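Local coordinates for protein particle-associated lyase (Acinetobacter bacteriophage AP22, PDB 4Y9V) that probably cleaves the capsular polysaccharide of Acinetobacter baumannii by a lyase reaction, acting as a tailspike of the phage particle, at residues 466-471 with 494-499; 500-505 with 547-552; 504-509 with 519-524; 541-546 with 595-600. All blocks are in the same frame, centred on the assembly; numbering follows the deposited sequence. Where two conformers were deposited one is given.

Contact 1: residues 466-471 with 494-499; sequences DALRHW and VVNTKD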
# COMPACT_ATOMS: atom_id res chain seq x y z
N ASP A 466 7.14 -28.39 4.81
CA ASP A 466 6.88 -29.72 5.39
C ASP A 466 7.46 -29.86 6.79
O ASP A 466 6.97 -30.68 7.59
CB ASP A 466 7.41 -30.78 4.42
CG ASP A 466 6.75 -30.63 3.09
OD1 ASP A 466 5.50 -30.72 3.03
OD2 ASP A 466 7.44 -30.32 2.08
N ALA A 467 8.51 -29.11 7.09
CA ALA A 467 9.13 -29.11 8.41
C ALA A 467 9.62 -27.70 8.71
O ALA A 467 10.03 -26.98 7.79
CB ALA A 467 10.29 -30.10 8.47
N LEU A 468 9.56 -27.32 9.97
CA LEU A 468 10.02 -26.01 10.44
C LEU A 468 10.45 -26.18 11.87
O LEU A 468 9.68 -26.69 12.69
CB LEU A 468 8.87 -24.99 10.31
CG LEU A 468 9.21 -23.58 10.82
CD1 LEU A 468 10.29 -22.91 10.00
CD2 LEU A 468 7.94 -22.71 10.85
N ARG A 469 11.66 -25.71 12.22
CA ARG A 469 12.10 -25.78 13.60
C ARG A 469 11.51 -24.66 14.45
O ARG A 469 11.07 -24.92 15.57
CB ARG A 469 13.63 -25.77 13.71
CG ARG A 469 14.13 -26.03 15.09
CD ARG A 469 15.68 -25.83 15.27
NE ARG A 469 16.02 -24.36 15.56
CZ ARG A 469 17.16 -24.12 16.16
NH1 ARG A 469 18.29 -24.78 16.62
NH2 ARG A 469 17.28 -22.77 16.38
N HIS A 470 11.54 -23.42 13.97
CA HIS A 470 11.07 -22.30 14.78
C HIS A 470 10.55 -21.16 13.93
O HIS A 470 11.05 -20.90 12.83
CB HIS A 470 12.13 -21.78 15.75
CG HIS A 470 13.30 -21.08 15.13
ND1 HIS A 470 14.49 -21.72 14.88
CD2 HIS A 470 13.43 -19.79 14.74
CE1 HIS A 470 15.29 -20.79 14.33
NE2 HIS A 470 14.69 -19.63 14.23
N TRP A 471 9.59 -20.43 14.51
CA TRP A 471 9.17 -19.14 13.98
C TRP A 471 10.12 -18.02 14.42
O TRP A 471 10.54 -17.22 13.58
CB TRP A 471 7.72 -18.84 14.37
CG TRP A 471 6.73 -19.58 13.50
CD1 TRP A 471 6.18 -20.81 13.73
CD2 TRP A 471 6.22 -19.12 12.26
NE1 TRP A 471 5.34 -21.14 12.68
CE2 TRP A 471 5.34 -20.12 11.76
CE3 TRP A 471 6.39 -17.95 11.51
CZ2 TRP A 471 4.65 -19.98 10.56
CZ3 TRP A 471 5.69 -17.81 10.32
CH2 TRP A 471 4.84 -18.82 9.85
N VAL A 494 -0.07 -17.20 13.20
CA VAL A 494 0.68 -17.81 12.12
C VAL A 494 -0.05 -19.10 11.74
O VAL A 494 -0.78 -19.65 12.57
CB VAL A 494 2.14 -18.13 12.53
CG1 VAL A 494 2.87 -16.87 12.98
CG2 VAL A 494 2.24 -19.22 13.58
N VAL A 495 0.20 -19.56 10.51
CA VAL A 495 -0.43 -20.75 9.96
C VAL A 495 0.63 -21.65 9.34
O VAL A 495 1.25 -21.29 8.34
CB VAL A 495 -1.52 -20.36 8.92
CG1 VAL A 495 -2.27 -21.62 8.49
CG2 VAL A 495 -2.47 -19.28 9.44
N ASN A 496 0.89 -22.85 9.89
CA ASN A 496 1.64 -23.88 9.16
C ASN A 496 0.59 -24.76 8.46
O ASN A 496 -0.21 -25.43 9.12
CB ASN A 496 2.50 -24.73 10.08
CG ASN A 496 3.80 -24.02 10.39
OD1 ASN A 496 4.76 -24.18 9.49
ND2 ASN A 496 3.94 -23.31 11.40
N THR A 497 0.59 -24.74 7.13
CA THR A 497 -0.44 -25.43 6.39
C THR A 497 -0.25 -26.94 6.33
O THR A 497 -1.22 -27.65 6.01
CB THR A 497 -0.60 -24.83 4.99
OG1 THR A 497 0.59 -25.17 4.27
CG2 THR A 497 -0.86 -23.35 5.03
N LYS A 498 0.92 -27.45 6.63
CA LYS A 498 1.21 -28.88 6.52
C LYS A 498 1.08 -29.56 7.86
O LYS A 498 1.57 -29.07 8.89
CB LYS A 498 2.62 -29.10 5.98
CG LYS A 498 2.88 -28.57 4.59
CD LYS A 498 2.13 -29.34 3.50
CE LYS A 498 2.38 -28.79 2.12
NZ LYS A 498 3.78 -28.65 1.70
N ASP A 499 0.48 -30.75 7.85
CA ASP A 499 0.26 -31.48 9.09
C ASP A 499 1.52 -32.11 9.65
O ASP A 499 1.51 -32.57 10.77
CB ASP A 499 -0.88 -32.46 8.95
CG ASP A 499 -0.66 -33.67 8.05
OD1 ASP A 499 0.50 -33.95 7.73
OD2 ASP A 499 -1.70 -34.29 7.71
O HOH W 1 6.33 -29.51 -0.18

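Contact 2: residues 500-505 with 547-552; sequences TANPYL and KYKYSK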
# COMPACT_ATOMS: atom_id res chain seq x y z
N THR A 500 2.62 -32.14 8.89
CA THR A 500 3.89 -32.62 9.37
C THR A 500 4.70 -31.56 10.09
O THR A 500 5.69 -31.88 10.75
CB THR A 500 4.70 -33.14 8.19
OG1 THR A 500 4.74 -32.15 7.15
CG2 THR A 500 4.09 -34.41 7.57
N ALA A 501 4.34 -30.26 9.91
CA ALA A 501 5.14 -29.21 10.54
C ALA A 501 4.84 -29.16 12.03
O ALA A 501 3.68 -29.20 12.44
CB ALA A 501 4.81 -27.89 9.85
N ASN A 502 5.89 -29.03 12.81
CA ASN A 502 5.81 -29.06 14.28
C ASN A 502 6.79 -28.06 14.89
O ASN A 502 7.73 -28.49 15.58
CB ASN A 502 6.06 -30.48 14.75
CG ASN A 502 5.98 -30.76 16.22
OD1 ASN A 502 5.12 -30.15 16.95
ND2 ASN A 502 6.78 -31.65 16.68
N PRO A 503 6.62 -26.78 14.61
CA PRO A 503 7.64 -25.81 15.01
C PRO A 503 7.46 -25.34 16.42
O PRO A 503 6.36 -25.32 16.98
CB PRO A 503 7.35 -24.65 14.07
CG PRO A 503 5.83 -24.66 13.94
CD PRO A 503 5.51 -26.17 13.91
N TYR A 504 8.57 -24.82 17.00
CA TYR A 504 8.46 -23.91 18.11
C TYR A 504 7.94 -22.55 17.61
O TYR A 504 8.44 -22.01 16.63
CB TYR A 504 9.83 -23.68 18.77
CG TYR A 504 10.33 -24.86 19.56
CD1 TYR A 504 9.92 -25.02 20.90
CD2 TYR A 504 11.13 -25.82 19.00
CE1 TYR A 504 10.34 -26.09 21.63
CE2 TYR A 504 11.58 -26.91 19.75
CZ TYR A 504 11.16 -27.01 21.08
OH TYR A 504 11.62 -28.10 21.79
N LEU A 505 7.01 -21.97 18.36
CA LEU A 505 6.64 -20.57 18.14
C LEU A 505 7.84 -19.68 18.44
O LEU A 505 8.22 -18.81 17.67
CB LEU A 505 5.42 -20.25 18.98
CG LEU A 505 4.15 -21.03 18.58
CD1 LEU A 505 3.12 -21.00 19.68
CD2 LEU A 505 3.56 -20.46 17.29
N LYS A 547 0.74 -29.18 18.16
CA LYS A 547 1.38 -28.90 16.87
C LYS A 547 2.40 -27.79 16.95
O LYS A 547 3.51 -27.88 16.36
CB LYS A 547 0.30 -28.55 15.87
CG LYS A 547 0.91 -28.08 14.54
CD LYS A 547 -0.15 -27.95 13.47
CE LYS A 547 0.37 -27.41 12.17
NZ LYS A 547 -0.71 -27.21 11.19
N TYR A 548 2.03 -26.70 17.61
CA TYR A 548 2.92 -25.58 17.80
C TYR A 548 3.47 -25.67 19.21
O TYR A 548 2.72 -25.77 20.19
CB TYR A 548 2.21 -24.23 17.58
CG TYR A 548 1.56 -24.11 16.21
CD1 TYR A 548 2.24 -23.60 15.10
CD2 TYR A 548 0.23 -24.48 16.02
CE1 TYR A 548 1.62 -23.48 13.88
CE2 TYR A 548 -0.39 -24.36 14.79
CZ TYR A 548 0.30 -23.87 13.70
OH TYR A 548 -0.28 -23.73 12.46
N LYS A 549 4.80 -25.64 19.36
CA LYS A 549 5.40 -25.78 20.68
C LYS A 549 5.76 -24.41 21.23
O LYS A 549 6.15 -23.51 20.53
CB LYS A 549 6.64 -26.66 20.55
CG LYS A 549 6.30 -28.02 19.99
CD LYS A 549 7.49 -28.91 19.77
CE LYS A 549 8.26 -28.25 18.65
NZ LYS A 549 9.21 -29.23 18.04
N TYR A 550 5.58 -24.31 22.54
CA TYR A 550 5.90 -23.06 23.25
C TYR A 550 7.36 -23.05 23.71
O TYR A 550 8.02 -24.07 23.81
CB TYR A 550 4.94 -22.93 24.46
CG TYR A 550 3.49 -22.81 24.02
CD1 TYR A 550 3.00 -21.60 23.59
CD2 TYR A 550 2.63 -23.90 24.00
CE1 TYR A 550 1.69 -21.45 23.15
CE2 TYR A 550 1.32 -23.77 23.57
CZ TYR A 550 0.88 -22.55 23.12
OH TYR A 550 -0.44 -22.49 22.67
N SER A 551 7.83 -21.85 24.09
CA SER A 551 9.16 -21.76 24.66
C SER A 551 9.24 -22.31 26.07
O SER A 551 10.33 -22.63 26.56
CB SER A 551 9.68 -20.33 24.67
OG SER A 551 8.83 -19.54 25.52
N LYS A 552 8.09 -22.38 26.76
CA LYS A 552 8.01 -22.75 28.16
C LYS A 552 6.59 -23.32 28.33
O LYS A 552 5.72 -23.17 27.50
CB LYS A 552 8.30 -21.62 29.08
CG LYS A 552 7.29 -20.51 28.89
CD LYS A 552 7.86 -19.57 29.93
CE LYS A 552 7.10 -18.36 29.93
NZ LYS A 552 7.80 -17.34 30.81

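Contact 3: residues 504-509 with 519-524; sequences YLIYPS and TRQMLQ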
# COMPACT_ATOMS: atom_id res chain seq x y z
N TYR A 504 8.57 -24.82 17.00
CA TYR A 504 8.46 -23.91 18.11
C TYR A 504 7.94 -22.55 17.61
O TYR A 504 8.44 -22.01 16.63
CB TYR A 504 9.83 -23.68 18.77
CG TYR A 504 10.33 -24.86 19.56
CD1 TYR A 504 9.92 -25.02 20.90
CD2 TYR A 504 11.13 -25.82 19.00
CE1 TYR A 504 10.34 -26.09 21.63
CE2 TYR A 504 11.58 -26.91 19.75
CZ TYR A 504 11.16 -27.01 21.08
OH TYR A 504 11.62 -28.10 21.79
N LEU A 505 7.01 -21.97 18.36
CA LEU A 505 6.64 -20.57 18.14
C LEU A 505 7.84 -19.68 18.44
O LEU A 505 8.22 -18.81 17.67
CB LEU A 505 5.42 -20.25 18.98
CG LEU A 505 4.15 -21.03 18.58
CD1 LEU A 505 3.12 -21.00 19.68
CD2 LEU A 505 3.56 -20.46 17.29
N ILE A 506 8.45 -19.93 19.62
CA ILE A 506 9.66 -19.25 20.08
C ILE A 506 10.60 -20.35 20.55
O ILE A 506 10.22 -21.17 21.39
CB ILE A 506 9.35 -18.24 21.22
CG1 ILE A 506 8.32 -17.22 20.77
CG2 ILE A 506 10.65 -17.62 21.69
CD1 ILE A 506 7.92 -16.25 21.86
N TYR A 507 11.79 -20.41 19.98
CA TYR A 507 12.73 -21.46 20.33
C TYR A 507 13.33 -21.17 21.71
O TYR A 507 13.80 -20.05 21.95
CB TYR A 507 13.83 -21.58 19.27
CG TYR A 507 14.62 -22.84 19.48
CD1 TYR A 507 14.18 -24.02 18.91
CD2 TYR A 507 15.72 -22.90 20.34
CE1 TYR A 507 14.85 -25.21 19.10
CE2 TYR A 507 16.35 -24.09 20.59
CZ TYR A 507 15.91 -25.23 19.98
OH TYR A 507 16.61 -26.43 20.21
N PRO A 508 13.35 -22.17 22.61
CA PRO A 508 13.82 -21.92 23.99
C PRO A 508 15.33 -22.03 24.12
O PRO A 508 15.90 -23.06 23.81
CB PRO A 508 13.15 -23.06 24.76
CG PRO A 508 12.99 -24.16 23.79
CD PRO A 508 12.69 -23.49 22.47
N SER A 509 15.94 -20.98 24.65
CA SER A 509 17.35 -20.99 25.04
C SER A 509 17.53 -19.84 26.01
O SER A 509 16.61 -19.10 26.32
CB SER A 509 18.27 -20.91 23.80
OG SER A 509 18.05 -19.71 23.09
N THR A 519 6.44 -12.53 26.37
CA THR A 519 6.00 -13.10 25.11
C THR A 519 4.51 -13.18 25.01
O THR A 519 3.79 -13.24 25.99
CB THR A 519 6.62 -14.49 24.87
OG1 THR A 519 6.00 -15.47 25.68
CG2 THR A 519 8.13 -14.48 25.01
N ARG A 520 4.03 -13.22 23.75
CA ARG A 520 2.70 -13.71 23.42
C ARG A 520 2.90 -14.84 22.45
O ARG A 520 3.60 -14.68 21.45
CB ARG A 520 1.80 -12.64 22.82
CG ARG A 520 1.45 -11.49 23.68
CD ARG A 520 0.60 -10.46 22.96
NE ARG A 520 0.27 -9.36 23.83
CZ ARG A 520 -0.38 -8.25 23.48
NH1 ARG A 520 -0.78 -8.13 22.28
NH2 ARG A 520 -0.56 -7.28 24.36
N GLN A 521 2.34 -16.01 22.75
CA GLN A 521 2.50 -17.19 21.93
C GLN A 521 1.11 -17.75 21.63
O GLN A 521 0.29 -17.92 22.53
CB GLN A 521 3.40 -18.23 22.63
CG GLN A 521 4.76 -17.64 22.97
CD GLN A 521 5.75 -18.61 23.57
OE1 GLN A 521 5.94 -19.73 23.08
NE2 GLN A 521 6.41 -18.18 24.63
N MET A 522 0.89 -18.01 20.35
CA MET A 522 -0.41 -18.34 19.77
C MET A 522 -1.17 -19.38 20.58
O MET A 522 -0.64 -20.43 20.93
CB MET A 522 -0.21 -18.84 18.32
CG MET A 522 -1.54 -19.02 17.60
SD MET A 522 -1.36 -19.27 15.82
CE MET A 522 -0.58 -20.89 15.79
N LEU A 523 -2.44 -19.07 20.80
CA LEU A 523 -3.32 -20.01 21.48
C LEU A 523 -3.58 -21.22 20.59
O LEU A 523 -3.59 -21.17 19.37
CB LEU A 523 -4.64 -19.37 21.96
CG LEU A 523 -4.65 -18.54 23.30
CD1 LEU A 523 -4.82 -19.27 24.65
CD2 LEU A 523 -3.41 -17.62 23.40
N GLN A 524 -3.79 -22.35 21.26
CA GLN A 524 -4.23 -23.61 20.65
C GLN A 524 -5.42 -24.13 21.48
O GLN A 524 -5.58 -23.74 22.64
CB GLN A 524 -3.12 -24.63 20.56
CG GLN A 524 -2.01 -24.19 19.61
CD GLN A 524 -0.80 -25.06 19.68
OE1 GLN A 524 -0.67 -26.06 18.94
NE2 GLN A 524 0.13 -24.71 20.55

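Contact 4: residues 541-546 with 595-600; sequences ANVINL and IDQVRP. With SO4 (sulfate ion), chain L.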
# COMPACT_ATOMS: atom_id res chain seq x y z
N ALA A 541 -7.45 -38.16 29.65
CA ALA A 541 -7.15 -38.27 28.24
C ALA A 541 -5.70 -38.74 28.08
O ALA A 541 -4.85 -38.49 28.94
CB ALA A 541 -7.31 -36.92 27.57
N ASN A 542 -5.38 -39.37 26.95
CA ASN A 542 -4.01 -39.58 26.61
C ASN A 542 -3.33 -38.22 26.45
O ASN A 542 -3.96 -37.22 26.07
CB ASN A 542 -3.83 -40.37 25.32
CG ASN A 542 -4.33 -41.80 25.36
OD1 ASN A 542 -4.70 -42.37 26.40
ND2 ASN A 542 -4.35 -42.35 24.21
N VAL A 543 -2.02 -38.17 26.70
CA VAL A 543 -1.29 -36.92 26.50
C VAL A 543 -1.47 -36.43 25.08
O VAL A 543 -1.48 -37.20 24.10
CB VAL A 543 0.19 -37.11 26.89
CG1 VAL A 543 0.95 -38.01 25.94
CG2 VAL A 543 0.90 -35.75 26.97
N ILE A 544 -1.63 -35.13 24.97
CA ILE A 544 -1.81 -34.43 23.71
C ILE A 544 -0.53 -33.71 23.35
O ILE A 544 -0.03 -32.88 24.13
CB ILE A 544 -2.98 -33.46 23.83
CG1 ILE A 544 -4.27 -34.19 24.23
CG2 ILE A 544 -3.16 -32.66 22.56
CD1 ILE A 544 -5.41 -33.28 24.44
N ASN A 545 0.03 -34.04 22.18
CA ASN A 545 1.20 -33.39 21.66
C ASN A 545 0.79 -32.22 20.78
O ASN A 545 0.06 -32.37 19.81
CB ASN A 545 1.97 -34.39 20.79
CG ASN A 545 2.55 -35.47 21.69
OD1 ASN A 545 3.41 -35.20 22.56
ND2 ASN A 545 2.06 -36.67 21.57
N LEU A 546 1.21 -31.03 21.17
CA LEU A 546 0.78 -29.81 20.52
C LEU A 546 1.52 -29.61 19.18
O LEU A 546 2.73 -29.77 19.08
CB LEU A 546 1.08 -28.61 21.43
CG LEU A 546 0.40 -28.66 22.81
CD1 LEU A 546 0.90 -27.49 23.63
CD2 LEU A 546 -1.11 -28.73 22.67
N ILE A 595 6.27 -27.96 27.49
CA ILE A 595 6.31 -26.99 26.38
C ILE A 595 5.47 -27.38 25.20
O ILE A 595 5.01 -26.53 24.45
CB ILE A 595 7.71 -26.68 25.91
CG1 ILE A 595 8.53 -27.87 25.47
CG2 ILE A 595 8.46 -25.91 26.94
CD1 ILE A 595 9.92 -27.23 25.16
N ASP A 596 5.37 -28.71 25.03
CA ASP A 596 4.82 -29.37 23.87
C ASP A 596 3.63 -30.28 24.23
O ASP A 596 3.22 -31.03 23.31
CB ASP A 596 5.95 -30.13 23.16
CG ASP A 596 6.53 -31.29 23.94
OD1 ASP A 596 6.50 -31.27 25.18
OD2 ASP A 596 7.01 -32.33 23.39
N GLN A 597 3.04 -30.28 25.44
CA GLN A 597 2.04 -31.28 25.82
C GLN A 597 1.08 -30.71 26.85
O GLN A 597 1.44 -29.92 27.73
CB GLN A 597 2.69 -32.52 26.46
CG GLN A 597 3.57 -33.28 25.48
CD GLN A 597 4.14 -34.52 26.11
OE1 GLN A 597 4.47 -34.55 27.29
NE2 GLN A 597 4.24 -35.57 25.29
N VAL A 598 -0.18 -31.20 26.74
CA VAL A 598 -1.19 -31.03 27.79
C VAL A 598 -1.85 -32.38 28.03
O VAL A 598 -1.70 -33.30 27.21
CB VAL A 598 -2.22 -29.95 27.45
CG1 VAL A 598 -1.54 -28.59 27.24
CG2 VAL A 598 -3.06 -30.30 26.24
N ARG A 599 -2.60 -32.51 29.10
CA ARG A 599 -3.27 -33.78 29.39
C ARG A 599 -4.50 -33.56 30.22
O ARG A 599 -4.51 -33.73 31.46
CB ARG A 599 -2.31 -34.79 30.06
CG ARG A 599 -2.93 -36.19 30.04
CD ARG A 599 -2.01 -37.22 30.75
NE ARG A 599 -2.59 -38.53 30.56
CZ ARG A 599 -2.04 -39.65 31.04
NH1 ARG A 599 -0.99 -39.62 31.80
NH2 ARG A 599 -2.60 -40.80 30.73
N PRO A 600 -5.62 -33.19 29.58
CA PRO A 600 -6.86 -32.99 30.32
C PRO A 600 -7.31 -34.28 31.03
O PRO A 600 -7.10 -35.37 30.53
CB PRO A 600 -7.85 -32.64 29.20
CG PRO A 600 -7.05 -32.27 28.05
CD PRO A 600 -5.77 -32.95 28.13
S SO4 L . -4.24 -43.91 32.03
O1 SO4 L . -4.45 -45.23 32.71
O2 SO4 L . -5.07 -42.87 32.70
O3 SO4 L . -4.69 -44.04 30.61
O4 SO4 L . -2.77 -43.56 32.07
O HOH W 2 5.78 -34.30 22.47
O HOH W 3 5.29 -33.24 21.53

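Contact 1: residues 466-471 with 494-499
Lys498 reaches across to Asp466 and wraps its aliphatic chain around one carboxylate oxygen. Its CB points toward the other segment. From there CG and CD both pass 3.7 Å from Asp466 OD1. CE keeps about the same spacing, and NZ closes in to 3.0 Å from Asp466 OD1. The chain bends at chi2 (-69°) and again at chi4 (53°), which curls the ammonium back over the carboxylate. NZ meets Asp466 OD1 from above the carboxylate plane, 37° out of it. The pair is a salt bridge. The strongest polar partner of NZ is the backbone O of Asp464, just ahead of residues 466-471. A water donates to Asp466 OD2 and makes a weak bond with NZ, so this partly exposed end is held by both protein and solvent.

The other end of the contact is buried. Val494 CB lies over one face of the Trp471 ring, 3.8 Å from the centroid of its six-membered ring, a CH-pi contact. Its two methyls spread on across the indole, with CG1 by CE3 and CG2 3.7 Å from Trp471 CE2. Leu468 CD2 covers the opposite face near the rim. The amide end of Asn496 sits at the indole edge, in the ring plane, beside NE1.

The contact probably lies within the last turns of the pectin lyase-like parallel beta-helix. Trp471 marks a corner and packs on strands 435-441, 453-458 and 461-463. Val494 rests on Val461 and Ile457, and its backbone O takes a bond from Arg520 of the second subunit.

Contact 2: residues 500-505 with 547-552
Tyr504 and Lys549 form a single parallel beta bridge between two loops. One loop leaves the last turns of the beta-helix, and the other belongs to the Ig-like region of the tailspike. Lys549 N donates to Pro503 O at 2.9 Å, and Leu505 N donates to Lys549 O at 2.8 Å. Lys549 is thus gripped through both backbone polar atoms.

On the side of Pro503, Leu505, Tyr548 and Tyr550 the packing is close and buried. Leu505 reaches between two tyrosines: its CG lies 3.9 Å from Tyr548 CB, while its CD1 lies 3.8 Å from Tyr550 CE1. Pro503 runs alongside Tyr548, pointing the same way, with Pro503 CG 3.9 Å from Tyr548 CD1. Beyond these rings, Tyr550 OH bonds to Met522 O, and Tyr548 OH bonds to the C-terminal Ile625 of the second subunit.

The other side is looser and open to solvent at Asn502. Here Lys549, modelled in two conformers, bends at chi3 (-68°) in the one described. Its tip turns back over Tyr504, and NZ makes an off-centre cation-pi contact and a weak hydrogen bond to Asn502 O. On this side Lys549 CE sits over the centre of the Tyr504 ring, 3.8 Å from its centroid, a CH-pi contact.

Contact 3: residues 504-509 with 519-524
The flat amide of Gln521 takes the methyl end of Ile506 on one face. Ile506 CD1 stands almost directly above the amide carbon, 3.6 Å from Gln521 CD. The two side chains cross at about a right angle. At the amide edge, Gln521 NE2 donates to Thr519 OG1 at 2.9 Å, nearly straight at 176° and within the amide plane. NE2 is also bonded to Ser551 OG. These two partners fix the rotation of the amide and keep its face turned to the isoleucine. Further along residues 504-509, Pro508 CD lies between the rings of Tyr504 and Tyr507, over a face of each.

Ile506 CD1 also touches Thr519 CG2 at 3.6 Å, so this methyl fits between threonine and glutamine. It gets there because CG1 is anti to the carbonyl carbon and the chain then continues straight (chi2 177°). Leu505 works one residue further along the strand. Its CD1 lies 3.8 Å from Met522 N and 4.1 Å from Gln521 CB, with Met522 CB slightly more distant. The crossing contacts are thus apolar or methyl-to-amide.

Leu505 and Ile506 also pack on Val491 of strand 486-496. Arg520, on the same strand as Gln521, points away from them, and its NH2 bonds to Ile625 O of its own chain. Strand 518-531 runs antiparallel to 613-623 and parallel to its other neighbour, 486-496. Apolar side chains stacked between successive parallel strands are consistent with the interior of a pectin lyase-like beta-helix, here probably near its C-terminal end.

Contact 4: residues 541-546 with 595-600
Ile544 lies at the apolar centre, against Val598 and Pro600. Its CB is 4.0 Å from Val598 CG2, and its CD1 crosses to Pro600 CD at 3.7 Å. Leu546 extends this face, and Trp618 of strand 613-623 packs on Ile544, Leu546 and Pro600.

Around this centre the backbones pair. Ile544 and Val598 form an antiparallel hydrogen-bonded pair, with Ile544 N to Val598 O at 2.9 Å and Val598 N to Ile544 O at 3.1 Å. Asn545 and Gln597 follow as a non-hydrogen-bonded pair. Their side chains lie side by side on the other face, where Gln597 NE2 donates to Asn545 OD1 at 2.9 Å, almost straight (176°).

At the far end the extended Arg599, CG anti to the backbone N (chi1 -167°), runs out along residues 541-543. Its NE donates to Ala541 O at 2.8 Å, within the guanidinium plane. NH2 holds sulfate O4 at 3.1 Å, and Arg540 binds the same ion, which is probably from the crystallisation liquor. NH1 bonds to Ser568 of the third subunit. Strand 538-545 is an outermost strand of a three-stranded antiparallel sheet, here paired with the central strand 597-604, in the tailspike Ig-like domain.

How the contacts relate
Contacts 1, 2 and 3 form one cluster where the beta-helix ends. The centres of contacts 1 and 2 are about 8 Å apart, and those of 2 and 3 about 7 Å apart. Contacts 2 and 3 share Tyr504 and Leu505. Lys547 NZ to Asn496 O (2.8 Å) ties contact 2 to contact 1. Contact 4 stands further out in the Ig-like domain, its centre about 13 Å from that of contact 2. Tyr550 N to Ile595 O (3.0 Å) joins the two. Contacts 1 and 4 do not touch. None of the four supplies a residue to the glycan pocket, which includes Tyr278 and His337. A bound sodium ion lies about 12 Å from the Val494 side chain.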